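PDB 3KN3: putative periplasmic protein from Wolinella succinogenes, which is of unconfirmed function but probably binds a small solute in the periplasm, possibly as a component of a transport system. Local coordinates for residues I76-V81 / S204-N209; L109-Q114 / E143-Y148. All coordinates share one frame; numbering follows the deposited sequence.

Interaction 1 (I76-V81 / S204-N209); sequences IDRTPV and SIMAVN. With ACY (acetic acid), chain F.
Ile76 and Thr79 pair with Ala207 and Ile205 in an antiparallel beta ladder broken by a beta bulge, within one of the two mixed sheets of this periplasmic binding protein fold. The bulge follows from the count: two residues separate Ile76 from Thr79, but one separates Ile205 from Ala207. Reciprocal backbone bonds fix both pairs. Ala207 N reaches Ile76 O at 2.9 Å, and Ile205 N meets Thr79 O at 3.0 Å with an almost straight N-H (173°). The corner at Asp77 is tied internally, because chi1 of -67° sets Thr79 OG1 beside its own backbone N, where it donates to Asp77 O at 2.7 Å from above the carbonyl plane. On the face carrying these four paired residues, Ile76 CG1 lies 4.0 Å from Ala207 CB. Farther along, Val81 CG2 meets Ile205 CD1 at 3.9 Å, and helix 218-229 packs against this side through Tyr218, Phe224 and Ile225. Ser204 belongs to the other face. Its OG sits over one side of the Arg78 guanidinium, displaced toward the rim and badly angled for a bond; both groups turn instead to Glu66, by a salt bridge from Arg78 NE and a hydrogen bond from Ser204 OG. Bent at chi2 and chi3, the arginine chain leaves NH1 to donate at 3.2 Å (158° at the hydrogen) to OXT of an acetic acid molecule, probably a crystallisation additive.

Interaction 2 (L109-Q114 / E143-Y148); sequences LIEKEQ and EKESWY
Trp147 lays its indole against the last turn of helix 103-113, and the packing is closest where Gln114 and Glu111 meet it. Gln114 CA stands over the five-membered ring, 4.0 Å from its centroid and 23° off the normal, which meets the criteria of a CH-pi contact. Gln114 CG comes to 3.5 Å from Trp147 CD1, with the amide turned steeply to the ring (80° between planes). At the six-membered end Glu111 CG approaches Trp147 CZ2 at 3.6 Å, and Ile110 CG2 reaches Trp147 CZ3 at 3.7 Å, both obliquely. The opposite ring face carries CB of Glu145 and of Tyr148, so the indole is sandwiched between the helix end and its own turn; chi1 of 49°, with CG between backbone N and carbonyl carbon, puts it there. With an alanine in its place, a gap is likely to open between helix end and turn, leaving the Gln114 and Glu111 chains without the ring they rest on. The solvent side is looser: exposed Gln114 OE1 and Ser146 OG stay 3.7 Å apart without a hydrogen bond. Glu111 OE2 and Glu145 OE1, like charges, approach to 3.2 Å, probably eased by Lys140, salt-bridged to Glu111 and weakly paired with Glu145. A Schellman motif at Gln114 thus meets a type I turn, Glu145 to Tyr148, at the entrances to neighbouring parallel strands 117-119 and 148-150 of an alpha/beta lobe of the periplasmic binding protein fold.

Overall arrangement
The two contacts belong to different sheets and lie on opposite sides of the chain's centre, with their own centres 38 Å apart and nearest atoms about 22 Å apart. In sequence, both segments of interaction 2 fall between 76-81 and 204-209, so the chain builds part of the second lobe before returning to complete interaction 1. Interaction 1 borders residues seen to bind glutathione, a ligand absent from this chain: the side chain of Val81 is about 5 Å from that of Tyr203, and the side chain of Ser204 about 7 Å from that of His61. Interaction 2, about 25 Å from the chain's centre, is peripheral packing away from that site.

Interaction 1 (I76-V81 / S204-N209)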
loop_
_atom_site.group_PDB
_atom_site.type_symbol
_atom_site.label_atom_id
_atom_site.label_comp_id
_atom_site.label_asym_id
_atom_site.label_seq_id
_atom_site.Cartn_x
_atom_site.Cartn_y
_atom_site.Cartn_z
ATOM N N ILE A 76 11.428 -1.591 -16.317
ATOM C CA ILE A 76 10.631 -2.506 -17.125
ATOM C C ILE A 76 10.087 -3.604 -16.231
ATOM O O ILE A 76 10.497 -3.729 -15.078
ATOM C CB ILE A 76 11.462 -3.153 -18.228
ATOM C CG1 ILE A 76 12.592 -3.989 -17.633
ATOM C CG2 ILE A 76 12.031 -2.100 -19.175
ATOM C CD1 ILE A 76 13.451 -4.684 -18.697
ATOM N N ASP A 77 9.144 -4.378 -16.760
ATOM C CA ASP A 77 8.615 -5.572 -16.092
ATOM C C ASP A 77 7.909 -5.262 -14.782
ATOM O O ASP A 77 7.954 -6.044 -13.831
ATOM C CB ASP A 77 9.718 -6.609 -15.884
ATOM C CG ASP A 77 10.319 -7.085 -17.194
ATOM O OD1 ASP A 77 11.474 -7.560 -17.189
ATOM O OD2 ASP A 77 9.642 -6.973 -18.236
ATOM N N ARG A 78 7.244 -4.114 -14.752
ATOM C CA ARG A 78 6.461 -3.696 -13.595
ATOM C C ARG A 78 5.545 -4.838 -13.134
ATOM O O ARG A 78 4.786 -5.392 -13.918
ATOM C CB ARG A 78 5.696 -2.409 -13.943
ATOM C CG ARG A 78 4.341 -2.247 -13.296
ATOM C CD ARG A 78 4.422 -1.616 -11.921
ATOM N NE ARG A 78 3.541 -0.457 -11.815
ATOM C CZ ARG A 78 2.262 -0.518 -11.459
ATOM N NH1 ARG A 78 1.695 -1.685 -11.174
ATOM N NH2 ARG A 78 1.550 0.593 -11.390
ATOM N N THR A 79 5.648 -5.189 -11.859
ATOM C CA THR A 79 5.046 -6.400 -11.317
ATOM C C THR A 79 4.503 -6.131 -9.907
ATOM O O THR A 79 5.270 -5.899 -8.980
ATOM C CB THR A 79 6.113 -7.533 -11.245
ATOM O OG1 THR A 79 6.508 -7.925 -12.568
ATOM C CG2 THR A 79 5.606 -8.746 -10.461
ATOM N N PRO A 80 3.170 -6.148 -9.736
ATOM C CA PRO A 80 2.596 -5.838 -8.421
ATOM C C PRO A 80 2.659 -6.982 -7.417
ATOM O O PRO A 80 2.490 -8.148 -7.779
ATOM C CB PRO A 80 1.134 -5.522 -8.745
ATOM C CG PRO A 80 1.113 -5.229 -10.209
ATOM C CD PRO A 80 2.141 -6.148 -10.785
ATOM N N VAL A 81 2.904 -6.630 -6.157
ATOM C CA VAL A 81 2.798 -7.569 -5.052
ATOM C C VAL A 81 1.745 -7.034 -4.095
ATOM O O VAL A 81 1.872 -5.936 -3.569
ATOM C CB VAL A 81 4.124 -7.718 -4.292
ATOM C CG1 VAL A 81 3.954 -8.651 -3.084
ATOM C CG2 VAL A 81 5.225 -8.194 -5.226
ATOM N N SER A 204 4.985 -2.259 -6.086
ATOM C CA SER A 204 5.471 -2.646 -7.400
ATOM C C SER A 204 6.966 -2.880 -7.444
ATOM O O SER A 204 7.737 -2.055 -6.960
ATOM C CB SER A 204 5.129 -1.567 -8.418
ATOM O OG SER A 204 3.734 -1.430 -8.545
ATOM N N ILE A 205 7.363 -4.007 -8.035
ATOM C CA ILE A 205 8.756 -4.289 -8.327
ATOM C C ILE A 205 8.960 -3.971 -9.783
ATOM O O ILE A 205 8.147 -4.353 -10.614
ATOM C CB ILE A 205 9.095 -5.769 -8.128
ATOM C CG1 ILE A 205 8.741 -6.208 -6.718
ATOM C CG2 ILE A 205 10.584 -6.030 -8.360
ATOM C CD1 ILE A 205 8.847 -7.687 -6.529
HETATM N N MSE A 206 10.026 -3.249 -10.094
HETATM C CA MSE A 206 10.425 -3.057 -11.482
HETATM C C MSE A 206 11.911 -3.334 -11.622
HETATM O O MSE A 206 12.699 -3.022 -10.724
HETATM C CB MSE A 206 10.130 -1.636 -11.957
HETATM C CG MSE A 206 8.652 -1.301 -12.008
HETATM SE SE MSE A 206 8.345 0.625 -12.186
HETATM C CE MSE A 206 6.433 0.637 -12.513
ATOM N N ALA A 207 12.283 -3.913 -12.753
ATOM C CA ALA A 207 13.675 -4.158 -13.059
ATOM C C ALA A 207 14.289 -2.920 -13.652
ATOM O O ALA A 207 13.643 -2.156 -14.361
ATOM C CB ALA A 207 13.826 -5.318 -14.020
ATOM N N VAL A 208 15.558 -2.727 -13.344
ATOM C CA VAL A 208 16.303 -1.664 -13.953
ATOM C C VAL A 208 16.514 -2.024 -15.424
ATOM O O VAL A 208 16.936 -3.128 -15.749
ATOM C CB VAL A 208 17.632 -1.409 -13.167
ATOM C CG1 VAL A 208 18.706 -0.818 -14.060
ATOM C CG2 VAL A 208 17.353 -0.504 -11.982
ATOM N N ASN A 209 16.191 -1.094 -16.310
ATOM C CA ASN A 209 16.332 -1.323 -17.740
ATOM C C ASN A 209 17.763 -1.626 -18.167
ATOM O O ASN A 209 18.624 -0.757 -18.103
ATOM C CB ASN A 209 15.831 -0.108 -18.507
ATOM C CG ASN A 209 15.689 -0.381 -19.986
ATOM O OD1 ASN A 209 16.106 -1.433 -20.475
ATOM N ND2 ASN A 209 15.098 0.565 -20.710
HETATM C C ACY F . -1.888 -2.514 -10.222
HETATM O O ACY F . -2.475 -3.610 -10.412
HETATM O OXT ACY F . -1.530 -1.742 -11.141
HETATM C CH3 ACY F . -1.583 -2.090 -8.815
#

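Interaction 2 (L109-Q114 / E143-Y148)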
loop_
_atom_site.group_PDB
_atom_site.type_symbol
_atom_site.label_atom_id
_atom_site.label_comp_id
_atom_site.label_asym_id
_atom_site.label_seq_id
_atom_site.Cartn_x
_atom_site.Cartn_y
_atom_site.Cartn_z
ATOM N N LEU A 109 -23.819 5.579 1.044
ATOM C CA LEU A 109 -24.616 5.620 2.253
ATOM C C LEU A 109 -24.072 6.670 3.214
ATOM O O LEU A 109 -24.822 7.411 3.833
ATOM C CB LEU A 109 -24.620 4.251 2.937
ATOM C CG LEU A 109 -25.584 4.150 4.127
ATOM C CD1 LEU A 109 -26.983 4.588 3.701
ATOM C CD2 LEU A 109 -25.602 2.732 4.713
ATOM N N ILE A 110 -22.756 6.697 3.340
ATOM C CA ILE A 110 -22.059 7.669 4.156
ATOM C C ILE A 110 -22.438 9.080 3.725
ATOM O O ILE A 110 -22.763 9.927 4.553
ATOM C CB ILE A 110 -20.532 7.466 4.060
ATOM C CG1 ILE A 110 -20.111 6.260 4.895
ATOM C CG2 ILE A 110 -19.789 8.687 4.527
ATOM C CD1 ILE A 110 -18.712 5.753 4.591
ATOM N N GLU A 111 -22.423 9.320 2.422
ATOM C CA GLU A 111 -22.829 10.615 1.911
ATOM C C GLU A 111 -24.294 10.913 2.218
ATOM O O GLU A 111 -24.623 11.960 2.782
ATOM C CB GLU A 111 -22.586 10.695 0.413
ATOM C CG GLU A 111 -22.786 12.081 -0.129
ATOM C CD GLU A 111 -22.570 12.146 -1.612
ATOM O OE1 GLU A 111 -23.009 11.199 -2.303
ATOM O OE2 GLU A 111 -21.967 13.137 -2.086
ATOM N N LYS A 112 -25.167 9.988 1.836
ATOM C CA LYS A 112 -26.602 10.127 2.068
ATOM C C LYS A 112 -26.917 10.461 3.530
ATOM O O LYS A 112 -27.591 11.448 3.821
ATOM C CB LYS A 112 -27.350 8.861 1.608
ATOM C CG LYS A 112 -28.860 8.866 1.864
ATOM C CD LYS A 112 -29.605 7.945 0.885
ATOM C CE LYS A 112 -30.242 6.734 1.572
ATOM N NZ LYS A 112 -31.559 7.036 2.202
ATOM N N GLU A 113 -26.417 9.648 4.451
ATOM C CA GLU A 113 -26.694 9.879 5.864
ATOM C C GLU A 113 -25.769 10.928 6.472
ATOM O O GLU A 113 -25.933 11.312 7.626
ATOM C CB GLU A 113 -26.624 8.565 6.642
ATOM C CG GLU A 113 -27.642 7.546 6.169
ATOM C CD GLU A 113 -27.690 6.329 7.055
ATOM O OE1 GLU A 113 -26.876 6.260 7.995
ATOM O OE2 GLU A 113 -28.537 5.444 6.817
ATOM N N GLN A 114 -24.810 11.396 5.679
ATOM C CA GLN A 114 -23.804 12.365 6.137
ATOM C C GLN A 114 -23.085 11.918 7.406
ATOM O O GLN A 114 -23.082 12.641 8.392
ATOM C CB GLN A 114 -24.442 13.742 6.373
ATOM C CG GLN A 114 -24.987 14.411 5.119
ATOM C CD GLN A 114 -25.393 15.858 5.354
ATOM O OE1 GLN A 114 -24.705 16.789 4.919
ATOM N NE2 GLN A 114 -26.511 16.054 6.050
ATOM N N GLU A 143 -14.803 16.694 -1.120
ATOM C CA GLU A 143 -13.980 17.714 -0.473
ATOM C C GLU A 143 -14.695 18.842 0.260
ATOM O O GLU A 143 -14.115 19.444 1.153
ATOM C CB GLU A 143 -13.038 18.346 -1.497
ATOM C CG GLU A 143 -11.621 17.829 -1.420
ATOM C CD GLU A 143 -10.818 18.137 -2.672
ATOM O OE1 GLU A 143 -10.952 19.253 -3.212
ATOM O OE2 GLU A 143 -10.051 17.260 -3.117
ATOM N N LYS A 144 -15.923 19.163 -0.114
ATOM C CA LYS A 144 -16.552 20.352 0.452
ATOM C C LYS A 144 -17.783 20.063 1.300
ATOM O O LYS A 144 -18.491 20.989 1.694
ATOM C CB LYS A 144 -16.889 21.353 -0.657
ATOM C CG LYS A 144 -15.741 21.576 -1.642
ATOM C CD LYS A 144 -15.927 22.822 -2.511
ATOM C CE LYS A 144 -16.918 22.601 -3.656
ATOM N NZ LYS A 144 -17.137 23.850 -4.464
ATOM N N GLU A 145 -18.040 18.782 1.567
ATOM C CA GLU A 145 -19.196 18.373 2.352
ATOM C C GLU A 145 -18.925 18.603 3.817
ATOM O O GLU A 145 -17.793 18.450 4.270
ATOM C CB GLU A 145 -19.517 16.895 2.138
ATOM C CG GLU A 145 -20.674 16.646 1.205
ATOM C CD GLU A 145 -20.254 16.686 -0.240
ATOM O OE1 GLU A 145 -20.822 15.917 -1.046
ATOM O OE2 GLU A 145 -19.341 17.475 -0.569
ATOM N N SER A 146 -19.963 18.957 4.567
ATOM C CA SER A 146 -19.774 19.253 5.980
ATOM C C SER A 146 -19.227 18.050 6.761
ATOM O O SER A 146 -18.447 18.223 7.703
ATOM C CB SER A 146 -21.050 19.811 6.611
ATOM O OG SER A 146 -22.150 18.933 6.465
ATOM N N TRP A 147 -19.601 16.838 6.343
ATOM C CA TRP A 147 -19.225 15.608 7.066
ATOM C C TRP A 147 -17.833 15.067 6.700
ATOM O O TRP A 147 -17.320 14.158 7.347
ATOM C CB TRP A 147 -20.282 14.515 6.839
ATOM C CG TRP A 147 -20.611 14.364 5.395
ATOM C CD1 TRP A 147 -21.573 15.029 4.707
ATOM C CD2 TRP A 147 -19.936 13.533 4.442
ATOM N NE1 TRP A 147 -21.555 14.657 3.392
ATOM C CE2 TRP A 147 -20.558 13.732 3.203
ATOM C CE3 TRP A 147 -18.876 12.625 4.523
ATOM C CZ2 TRP A 147 -20.159 13.066 2.055
ATOM C CZ3 TRP A 147 -18.480 11.965 3.379
ATOM C CH2 TRP A 147 -19.118 12.189 2.163
ATOM N N TYR A 148 -17.235 15.634 5.660
ATOM C CA TYR A 148 -15.936 15.186 5.170
ATOM C C TYR A 148 -14.807 16.075 5.714
ATOM O O TYR A 148 -14.593 17.187 5.251
ATOM C CB TYR A 148 -15.947 15.151 3.632
ATOM C CG TYR A 148 -14.684 14.610 3.014
ATOM C CD1 TYR A 148 -13.709 15.461 2.495
ATOM C CD2 TYR A 148 -14.465 13.247 2.946
ATOM C CE1 TYR A 148 -12.538 14.950 1.930
ATOM C CE2 TYR A 148 -13.320 12.733 2.389
ATOM C CZ TYR A 148 -12.355 13.575 1.880
ATOM O OH TYR A 148 -11.218 13.012 1.329
#